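Local atomic coordinates of DUF952 domain-containing protein (Caulobacter vibrioides, PDB entry 2O0Q), a protein that is of unknown function but belongs to the DUF952 family, placed in the ADP-ribosyl clan of protein families. Residues I7-R10 against A11-D14; P87-V90 against S91-T94. One frame throughout, in Å; residues are numbered along the deposited sequence.

Two local turns, one after the other along the chain, show two ways a chain can leave a strand: directly into a helix, or through a short 3-10 turn. Strand 3-9 runs through the large antiparallel sheet and passes directly into helix 10-19 at contact 1, a tight turn held by a helix cap. Much later, contact 2 rounds a 3-10 turn between strand 88-89, which pairs with strand 21-22 in a small second sheet, and strand 93-98 at an edge of the large one. The contacts neither nest nor cross. They meet in space through W13 of contact 1, whose CH2 lies 3.6 Å from V93 CG2 and which also packs on V90, joining helix 10-19 to the turn at 90-93.

Contact 1. Residues I7-R10 against A11-D14; sequences ILSR and AEWD
S9 and E12 grip each other from both directions where strand 3-9 gives way to helix 10-19. The S9 hydroxyl stands between its own backbone N and carbonyl carbon (chi1 71°), which carries OG to the N-H of E12, with 3.1 Å from E12 N to S9 OG. In return the E12 side chain folds back over the end of the strand. E12 OE1 accepts from S9 OG at 2.9 Å and, more distantly, from S9 N at 3.3 Å, both donors arriving on the anti side of the carboxylate oxygen. This reciprocal exchange is a capping box with S9 at the N-cap, a worked example of how side chains supply the acceptors that a helix's first turn lacks. Ordinary helical bonding starts immediately: W13 N reaches S9 O at 3.0 Å, and D14 N bonds to R10 O.

The buried side of the turn is apolar: L8 CD1 lies 3.7 Å from E12 CB, and L8 CD2 lies 4.1 Å from W13 CB. Both L8 and W13 are buried and rest on V57 and L59 of strand 56-62. A11 faces solvent, while R10 and D14 are partly exposed. There the arginine chain bends twice, and R10 NH1 meets D14 OD1 at 3.2 Å in a salt bridge. OD1 lies in the guanidinium plane, although the carboxylate is turned 48° from it. NH1 also sits at the edge of the W13 indole, near CD1, while R10 NH2 pairs with D98 and W13 NE1 bonds to E96.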
# COMPACT_ATOMS: atom_id res chain seq x y z
N ILE A 7 1.65 -0.57 1.51
CA ILE A 7 2.54 -0.86 2.63
C ILE A 7 3.95 -0.63 2.09
O ILE A 7 4.30 -1.14 1.03
CB ILE A 7 2.40 -2.33 3.09
CG1 ILE A 7 0.99 -2.57 3.61
CG2 ILE A 7 3.45 -2.65 4.16
CD1 ILE A 7 0.67 -4.02 3.96
N LEU A 8 4.74 0.17 2.80
CA LEU A 8 6.11 0.45 2.37
C LEU A 8 6.98 0.81 3.57
O LEU A 8 6.48 1.12 4.65
CB LEU A 8 6.15 1.59 1.34
CG LEU A 8 6.11 3.06 1.79
CD1 LEU A 8 6.32 3.95 0.58
CD2 LEU A 8 4.81 3.40 2.46
N SER A 9 8.29 0.75 3.37
CA SER A 9 9.23 1.06 4.44
C SER A 9 9.22 2.55 4.75
O SER A 9 8.84 3.38 3.92
CB SER A 9 10.65 0.64 4.04
OG SER A 9 11.17 1.49 3.03
N ARG A 10 9.63 2.90 5.97
CA ARG A 10 9.70 4.29 6.38
C ARG A 10 10.66 5.04 5.46
O ARG A 10 10.42 6.18 5.07
CB ARG A 10 10.17 4.38 7.84
CG ARG A 10 10.65 5.75 8.30
CD ARG A 10 9.64 6.86 8.04
NE ARG A 10 8.39 6.67 8.75
CZ ARG A 10 7.40 7.57 8.77
NH1 ARG A 10 7.54 8.70 8.10
NH2 ARG A 10 6.28 7.32 9.44
N ALA A 11 11.75 4.37 5.09
CA ALA A 11 12.74 4.98 4.20
C ALA A 11 12.09 5.39 2.88
O ALA A 11 12.28 6.50 2.40
CB ALA A 11 13.88 4.00 3.94
N GLU A 12 11.32 4.47 2.31
CA GLU A 12 10.66 4.76 1.04
C GLU A 12 9.64 5.87 1.15
O GLU A 12 9.50 6.69 0.23
CB GLU A 12 10.03 3.47 0.49
CG GLU A 12 11.08 2.50 -0.03
CD GLU A 12 10.51 1.13 -0.34
OE1 GLU A 12 9.97 0.49 0.59
OE2 GLU A 12 10.60 0.69 -1.51
N TRP A 13 8.92 5.93 2.27
CA TRP A 13 7.92 6.97 2.46
C TRP A 13 8.60 8.33 2.63
O TRP A 13 8.16 9.33 2.05
CB TRP A 13 7.04 6.65 3.67
CG TRP A 13 5.93 7.64 3.91
CD1 TRP A 13 5.57 8.19 5.11
CD2 TRP A 13 5.04 8.20 2.94
NE1 TRP A 13 4.51 9.05 4.95
CE2 TRP A 13 4.17 9.08 3.62
CE3 TRP A 13 4.89 8.05 1.55
CZ2 TRP A 13 3.16 9.81 2.97
CZ3 TRP A 13 3.88 8.77 0.90
CH2 TRP A 13 3.04 9.64 1.61
N ASP A 14 9.68 8.39 3.42
CA ASP A 14 10.38 9.66 3.60
C ASP A 14 10.94 10.11 2.25
O ASP A 14 10.87 11.29 1.89
CB ASP A 14 11.54 9.53 4.60
CG ASP A 14 11.06 9.44 6.04
OD1 ASP A 14 9.92 9.83 6.32
OD2 ASP A 14 11.86 8.99 6.89

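Contact 2. Residues P87-V90 against S91-T94; sequences PLLV and SEVT
With CG anti to its own carbonyl carbon (chi1 -67°) and the chain extended beyond it (chi2 178°), the E92 side chain turns back along L89 and brings OE1 to the backbone of the preceding strand. The result is a short 3-10 turn, closed partly by side chain and partly by main chain, that carries the polypeptide from strand 88-89 into strand 93-98. E92 OE1 accepts from L89 N at 2.9 Å, the donor standing on the anti side and somewhat out of the carboxylate plane. E92 OE1 also comes within 3.3 Å of L89 CB, and the aliphatic part of E92 runs beside that carbon. The other carboxylate oxygen, OE2, forms a salt bridge with R86, so the acid ties two positions of the incoming chain to the turn.

Within the turn, E92 N bonds to L89 O at 2.9 Å and V93 N to V90 O at a longer 3.3 Å. Neither donor lies on a carbonyl lone pair; E92 N stands 68° above the carbonyl plane of L89, as is consistent with the tight winding of a 3-10 turn. On the exposed side, S91 OG lies 3.9 Å from L89 CD2. L88, by contrast, is buried against V61. L88 CD1 lies against the E92 side chain, nearest OE1 and then CB; the L88 and V93 side chains cross at about a right angle, with L88 CD2 4.2 Å from V93 CG2.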
# COMPACT_ATOMS: atom_id res chain seq x y z
N PRO A 87 2.82 7.33 -10.58
CA PRO A 87 3.26 7.52 -9.19
C PRO A 87 2.12 8.04 -8.31
O PRO A 87 1.20 8.71 -8.79
CB PRO A 87 4.42 8.51 -9.32
CG PRO A 87 4.14 9.22 -10.62
CD PRO A 87 3.65 8.12 -11.51
N LEU A 88 2.17 7.69 -7.03
CA LEU A 88 1.15 8.14 -6.08
C LEU A 88 1.59 9.46 -5.47
O LEU A 88 2.65 9.55 -4.86
CB LEU A 88 0.95 7.10 -4.98
CG LEU A 88 0.01 7.43 -3.83
CD1 LEU A 88 -1.42 7.49 -4.33
CD2 LEU A 88 0.15 6.38 -2.74
N LEU A 89 0.77 10.48 -5.64
CA LEU A 89 1.07 11.79 -5.09
C LEU A 89 1.03 11.74 -3.57
O LEU A 89 0.20 11.05 -2.98
CB LEU A 89 0.06 12.82 -5.59
CG LEU A 89 0.44 13.78 -6.72
CD1 LEU A 89 1.35 13.11 -7.74
CD2 LEU A 89 -0.83 14.30 -7.37
N VAL A 90 1.94 12.47 -2.93
CA VAL A 90 1.97 12.50 -1.47
C VAL A 90 0.64 13.09 -0.99
O VAL A 90 0.11 12.68 0.04
CB VAL A 90 3.15 13.36 -0.94
CG1 VAL A 90 3.01 13.59 0.55
CG2 VAL A 90 4.46 12.65 -1.23
N SER A 91 0.11 14.03 -1.77
CA SER A 91 -1.15 14.69 -1.44
C SER A 91 -2.37 13.77 -1.59
O SER A 91 -3.46 14.10 -1.12
CB SER A 91 -1.35 15.92 -2.32
OG SER A 91 -1.45 15.57 -3.70
N GLU A 92 -2.18 12.63 -2.25
CA GLU A 92 -3.29 11.71 -2.45
C GLU A 92 -3.46 10.72 -1.30
O GLU A 92 -4.38 9.90 -1.30
CB GLU A 92 -3.11 10.97 -3.78
CG GLU A 92 -3.25 11.89 -4.99
CD GLU A 92 -3.05 11.19 -6.31
OE1 GLU A 92 -2.04 10.46 -6.45
OE2 GLU A 92 -3.88 11.38 -7.23
N VAL A 93 -2.57 10.81 -0.32
CA VAL A 93 -2.64 9.94 0.84
C VAL A 93 -3.55 10.60 1.87
O VAL A 93 -3.29 11.72 2.31
CB VAL A 93 -1.25 9.72 1.48
CG1 VAL A 93 -1.41 8.98 2.80
CG2 VAL A 93 -0.36 8.94 0.54
N THR A 94 -4.62 9.90 2.26
CA THR A 94 -5.56 10.44 3.24
C THR A 94 -5.00 10.37 4.65
O THR A 94 -5.16 11.30 5.44
CB THR A 94 -6.91 9.71 3.16
OG1 THR A 94 -6.75 8.35 3.58
CG2 THR A 94 -7.44 9.73 1.74